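Phospho-furanose lactonase (Mycoplasma synoviae, PDB 3MSR) catalyses the zinc-dependent hydrolysis of 1,4-lactones, including D-xylono-1,4-lactone 5-phosphate and L-arabino-1,4-lactone 5-phosphate, to the corresponding hydroxyacids. Local coordinates at residues D70-G75 with Y137-P142; G152-G157 with E172-T177. One frame throughout, in Å; residues are numbered along the deposited sequence. Where two conformers were deposited one is given.

Contact 1: residues D70-G75 with Y137-P142; sequences DPPNVG and YNYNGP
Tyr139, which packs against Pro72, has its OH gripped at two points: it is hydrogen-bonded to Met125 O and to Arg146 NH1. Its CB lies nearest Pro72, with Tyr139 CB 4.2 Å from Pro72 CB, while the ring leads away to helix 119-131, with CG anti to the carbonyl carbon (chi1 -75°). Pro72 CG approaches that ring obliquely. Beta carbons and carbonyl oxygens meet reciprocally. Pro72 CB sits 3.4 Å from Asn138 O, and Asn138 CB sits 3.4 Å from Pro72 O. Two tight turns of a TIM-barrel enzyme of the phosphotriesterase family meet here. Residues 70-75 follow barrel strand 63-68, and residues 137-142 belong to the loop leading to strand 153-157. Pro71 to Val74 form a type I turn, closed by Val74 N to Pro71 O at 3.0 Å. Tyr137 to Asn140 form a type I' turn, closed by Asn140 N to Tyr137 O at 3.1 Å. Asn138 and Tyr139, its two central residues, both have left-handed backbone angles. The Asp135 carboxylate accepts from Tyr137 N with OD1 and from Tyr139 N with OD2.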
loop_
_atom_site.group_PDB
_atom_site.type_symbol
_atom_site.label_atom_id
_atom_site.label_comp_id
_atom_site.label_asym_id
_atom_site.label_seq_id
_atom_site.Cartn_x
_atom_site.Cartn_y
_atom_site.Cartn_z
ATOM N N ASP A 70 -0.601 -0.025 -6.864
ATOM C CA ASP A 70 -0.045 0.805 -7.934
ATOM C C ASP A 70 -0.965 1.959 -8.154
ATOM O O ASP A 70 -2.100 1.748 -8.532
ATOM C CB ASP A 70 0.089 0.009 -9.229
ATOM C CG ASP A 70 0.716 -1.339 -8.980
ATOM O OD1 ASP A 70 -0.050 -2.280 -8.640
ATOM O OD2 ASP A 70 1.961 -1.445 -9.077
ATOM N N PRO A 71 -0.480 3.185 -7.903
ATOM C CA PRO A 71 -1.290 4.393 -8.119
ATOM C C PRO A 71 -1.525 4.522 -9.623
ATOM O O PRO A 71 -0.693 4.029 -10.400
ATOM C CB PRO A 71 -0.360 5.532 -7.694
ATOM C CG PRO A 71 0.991 4.952 -7.569
ATOM C CD PRO A 71 0.955 3.468 -7.735
ATOM N N PRO A 72 -2.608 5.192 -10.035
ATOM C CA PRO A 72 -2.966 5.209 -11.472
ATOM C C PRO A 72 -1.808 5.565 -12.439
ATOM O O PRO A 72 -1.639 4.907 -13.467
ATOM C CB PRO A 72 -4.074 6.283 -11.594
ATOM C CG PRO A 72 -4.304 6.837 -10.144
ATOM C CD PRO A 72 -3.616 5.858 -9.166
ATOM N N ASN A 73 -1.039 6.596 -12.126
ATOM C CA ASN A 73 -0.048 7.060 -13.090
ATOM C C ASN A 73 1.268 6.328 -13.016
ATOM O O ASN A 73 2.183 6.669 -13.738
ATOM C CB ASN A 73 0.216 8.563 -12.891
ATOM C CG ASN A 73 -1.073 9.388 -12.945
ATOM O OD1 ASN A 73 -1.738 9.418 -13.981
ATOM N ND2 ASN A 73 -1.440 10.018 -11.838
ATOM N N VAL A 74 1.395 5.378 -12.090
ATOM C CA VAL A 74 2.658 4.654 -11.956
ATOM C C VAL A 74 2.429 3.150 -12.087
ATOM O O VAL A 74 2.353 2.433 -11.064
ATOM C CB VAL A 74 3.354 4.979 -10.611
ATOM C CG1 VAL A 74 4.727 4.299 -10.528
ATOM C CG2 VAL A 74 3.503 6.487 -10.458
ATOM N N GLY A 75 2.260 2.677 -13.318
ATOM C CA GLY A 75 2.195 1.239 -13.547
ATOM C C GLY A 75 0.840 0.514 -13.526
ATOM O O GLY A 75 0.730 -0.577 -14.080
ATOM N N TYR A 137 -8.175 4.041 -18.329
ATOM C CA TYR A 137 -7.012 4.730 -18.924
ATOM C C TYR A 137 -6.093 5.295 -17.827
ATOM O O TYR A 137 -5.161 6.044 -18.119
ATOM C CB TYR A 137 -7.436 5.860 -19.890
ATOM C CG TYR A 137 -8.326 5.366 -21.019
ATOM C CD1 TYR A 137 -8.111 4.117 -21.595
ATOM C CD2 TYR A 137 -9.352 6.159 -21.539
ATOM C CE1 TYR A 137 -8.897 3.655 -22.619
ATOM C CE2 TYR A 137 -10.136 5.709 -22.589
ATOM C CZ TYR A 137 -9.906 4.458 -23.126
ATOM O OH TYR A 137 -10.684 3.975 -24.155
ATOM N N ASN A 138 -6.399 4.972 -16.572
ATOM C CA ASN A 138 -5.494 5.268 -15.464
ATOM C C ASN A 138 -5.079 6.733 -15.276
ATOM O O ASN A 138 -3.937 7.020 -14.871
ATOM C CB ASN A 138 -4.246 4.381 -15.568
ATOM C CG ASN A 138 -4.599 2.908 -15.583
ATOM O OD1 ASN A 138 -4.381 2.209 -16.575
ATOM N ND2 ASN A 138 -5.187 2.444 -14.516
ATOM N N TYR A 139 -6.015 7.639 -15.557
ATOM C CA TYR A 139 -5.808 9.053 -15.363
ATOM C C TYR A 139 -4.534 9.541 -16.091
ATOM O O TYR A 139 -3.884 10.471 -15.654
ATOM C CB TYR A 139 -5.775 9.384 -13.873
ATOM C CG TYR A 139 -7.137 9.357 -13.202
ATOM C CD1 TYR A 139 -8.319 9.343 -13.958
ATOM C CD2 TYR A 139 -7.242 9.409 -11.807
ATOM C CE1 TYR A 139 -9.598 9.358 -13.322
ATOM C CE2 TYR A 139 -8.479 9.426 -11.180
ATOM C CZ TYR A 139 -9.654 9.405 -11.932
ATOM O OH TYR A 139 -10.855 9.435 -11.279
ATOM N N ASN A 140 -4.193 8.878 -17.170
ATOM C CA ASN A 140 -3.122 9.207 -18.078
ATOM C C ASN A 140 -3.351 10.406 -19.019
ATOM O O ASN A 140 -2.485 10.707 -19.793
ATOM C CB ASN A 140 -2.722 7.978 -18.939
ATOM C CG ASN A 140 -3.809 7.586 -20.082
ATOM O OD1 ASN A 140 -4.756 8.308 -20.368
ATOM N ND2 ASN A 140 -3.628 6.397 -20.668
ATOM N N GLY A 141 -4.531 10.999 -18.976
ATOM C CA GLY A 141 -4.929 11.927 -20.027
ATOM C C GLY A 141 -6.350 12.419 -19.850
ATOM O O GLY A 141 -6.990 12.034 -18.874
ATOM N N PRO A 142 -6.837 13.254 -20.789
ATOM C CA PRO A 142 -8.139 13.894 -20.626
ATOM C C PRO A 142 -9.281 12.931 -20.957
ATOM O O PRO A 142 -10.409 13.261 -20.659
ATOM C CB PRO A 142 -8.081 15.051 -21.642
ATOM C CG PRO A 142 -7.145 14.578 -22.682
ATOM C CD PRO A 142 -6.251 13.543 -22.122
#

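Contact 2: residues G152-G157 with E172-T177; sequences GIIKAG and EVAART
Ile154 carries most of this contact, reaching from a barrel strand to three residues of the helix behind it. The two elements belong to one beta-alpha-beta unit of the TIM barrel: strand 153-157, helix 165-181 and strand 185-188. Strand and helix segments run nearly antiparallel, at 161°, with their axes 8.0 Å apart. The two branches of Ile154 divide the helix surface. CG2 rests on Ala174, 3.9 Å from its CB. The longer branch has CG1 anti to the backbone N (chi1 -173°), and it carries CD1 to Thr177, 3.6 Å from OG1. The same methyl also lies 4.2 Å from Val173 CG1. Further along the strand, Ala156 CB meets Ala174 CB at 4.4 Å. The small alanines let the helix come close. The CB of Lys155 is directed away from the helix. The carbamate of Lys155 binds both zinc ions, so the helix packs on the back of the strand that supplies this ligand. Cys126 of helix 119-131 touches Ile154, Val173 and Thr177. Within the helix, the Thr177 hydroxyl donates to Val173 O, 2.8 Å from OG1. Val173 O also accepts from Thr177 N at 3.0 Å, and the two donors, OG1 and N, reach it from opposite faces of the carbonyl plane.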
loop_
_atom_site.group_PDB
_atom_site.type_symbol
_atom_site.label_atom_id
_atom_site.label_comp_id
_atom_site.label_asym_id
_atom_site.label_seq_id
_atom_site.Cartn_x
_atom_site.Cartn_y
_atom_site.Cartn_z
ATOM N N GLY A 152 -10.022 0.350 -3.544
ATOM C CA GLY A 152 -10.379 0.182 -2.124
ATOM C C GLY A 152 -9.377 0.754 -1.140
ATOM O O GLY A 152 -9.413 0.423 0.055
ATOM N N ILE A 153 -8.489 1.625 -1.626
ATOM C CA ILE A 153 -7.440 2.230 -0.793
ATOM C C ILE A 153 -6.796 3.398 -1.596
ATOM O O ILE A 153 -6.890 3.433 -2.842
ATOM C CB ILE A 153 -6.363 1.169 -0.411
ATOM C CG1 ILE A 153 -5.420 1.681 0.683
ATOM C CG2 ILE A 153 -5.574 0.718 -1.662
ATOM C CD1 ILE A 153 -4.544 0.573 1.315
ATOM N N ILE A 154 -6.146 4.338 -0.907
ATOM C CA ILE A 154 -5.499 5.440 -1.606
ATOM C C ILE A 154 -4.039 5.475 -1.196
ATOM O O ILE A 154 -3.714 5.256 -0.017
ATOM C CB ILE A 154 -6.163 6.838 -1.334
ATOM C CG1 ILE A 154 -5.517 7.908 -2.244
ATOM C CG2 ILE A 154 -6.065 7.249 0.134
ATOM C CD1 ILE A 154 -6.447 9.125 -2.553
ATOM N N LYS A 155 -3.167 5.714 -2.170
ATOM C CA LYS A 155 -1.755 5.747 -1.908
ATOM C C LYS A 155 -1.267 7.184 -1.895
ATOM O O LYS A 155 -1.857 8.054 -2.544
ATOM C CB LYS A 155 -1.007 4.953 -2.981
ATOM C CG LYS A 155 0.418 4.683 -2.617
ATOM C CD LYS A 155 1.160 3.945 -3.731
ATOM C CE LYS A 155 2.524 3.440 -3.215
ATOM N NZ LYS A 155 3.124 2.343 -4.053
ATOM N N ALA A 156 -0.198 7.425 -1.130
ATOM C CA ALA A 156 0.721 8.564 -1.290
ATOM C C ALA A 156 2.146 8.047 -1.092
ATOM O O ALA A 156 2.319 6.907 -0.705
ATOM C CB ALA A 156 0.425 9.717 -0.275
ATOM N N GLY A 157 3.150 8.878 -1.367
ATOM C CA GLY A 157 4.546 8.504 -1.184
ATOM C C GLY A 157 5.420 9.708 -0.856
ATOM O O GLY A 157 5.123 10.841 -1.266
ATOM N N GLU A 172 -2.379 15.377 1.506
ATOM C CA GLU A 172 -3.653 16.056 1.751
ATOM C C GLU A 172 -4.757 15.404 0.922
ATOM O O GLU A 172 -5.853 15.187 1.426
ATOM C CB GLU A 172 -3.591 17.546 1.425
ATOM C CG GLU A 172 -4.983 18.208 1.584
ATOM C CD GLU A 172 -4.951 19.753 1.525
ATOM O OE1 GLU A 172 -3.850 20.377 1.648
ATOM O OE2 GLU A 172 -6.035 20.328 1.320
ATOM N N VAL A 173 -4.455 15.096 -0.338
ATOM C CA VAL A 173 -5.360 14.313 -1.196
ATOM C C VAL A 173 -5.771 12.967 -0.554
ATOM O O VAL A 173 -6.935 12.612 -0.566
ATOM C CB VAL A 173 -4.776 14.064 -2.637
ATOM C CG1 VAL A 173 -5.753 13.188 -3.511
ATOM C CG2 VAL A 173 -4.528 15.410 -3.356
ATOM N N ALA A 174 -4.805 12.242 -0.000
ATOM C CA ALA A 174 -5.077 10.948 0.609
ATOM C C ALA A 174 -5.982 11.118 1.832
ATOM O O ALA A 174 -6.993 10.473 1.948
ATOM C CB ALA A 174 -3.746 10.278 1.001
ATOM N N ALA A 175 -5.617 12.043 2.721
ATOM C CA ALA A 175 -6.409 12.334 3.907
ATOM C C ALA A 175 -7.850 12.730 3.572
ATOM O O ALA A 175 -8.789 12.204 4.173
ATOM C CB ALA A 175 -5.742 13.439 4.743
ATOM N N ARG A 176 -8.029 13.676 2.656
ATOM C CA ARG A 176 -9.359 14.126 2.282
ATOM C C ARG A 176 -10.177 13.017 1.649
ATOM O O ARG A 176 -11.362 12.816 1.986
ATOM C CB ARG A 176 -9.279 15.333 1.329
ATOM C CG ARG A 176 -8.852 16.578 2.091
ATOM C CD ARG A 176 -8.453 17.727 1.181
ATOM N NE ARG A 176 -9.618 18.312 0.536
ATOM C CZ ARG A 176 -9.604 19.511 -0.047
ATOM N NH1 ARG A 176 -8.492 20.240 -0.054
ATOM N NH2 ARG A 176 -10.704 19.986 -0.602
ATOM N N THR A 177 -9.567 12.285 0.741
ATOM C CA THR A 177 -10.295 11.171 0.128
ATOM C C THR A 177 -10.738 10.139 1.155
ATOM O O THR A 177 -11.883 9.658 1.112
ATOM C CB THR A 177 -9.451 10.477 -0.934
ATOM O OG1 THR A 177 -9.079 11.468 -1.883
ATOM C CG2 THR A 177 -10.277 9.396 -1.630
#

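How the contacts relate
Contact 2 is fully buried in the barrel wall, its centre about 10 Å from the centre of the chain. Contact 1 is only partly buried and lies further out, its centre about 16 Å from the centre of the chain. Contact 2 joins a regular strand and helix through aliphatic branches. Contact 1 joins two turns, largely through proline, backbone carbonyls and beta carbons. Helix 119-131 borders both: Tyr139 and Pro72 touch it in contact 1, and Ile154, Val173 and Thr177 in contact 2. The two also meet directly, with Pro71 CG 4.0 Å from Lys155 CD. The 70-75 loop thus packs beside the zinc-binding lysine, and Met69 O, immediately before residues 70-75, accepts from Lys155 NZ.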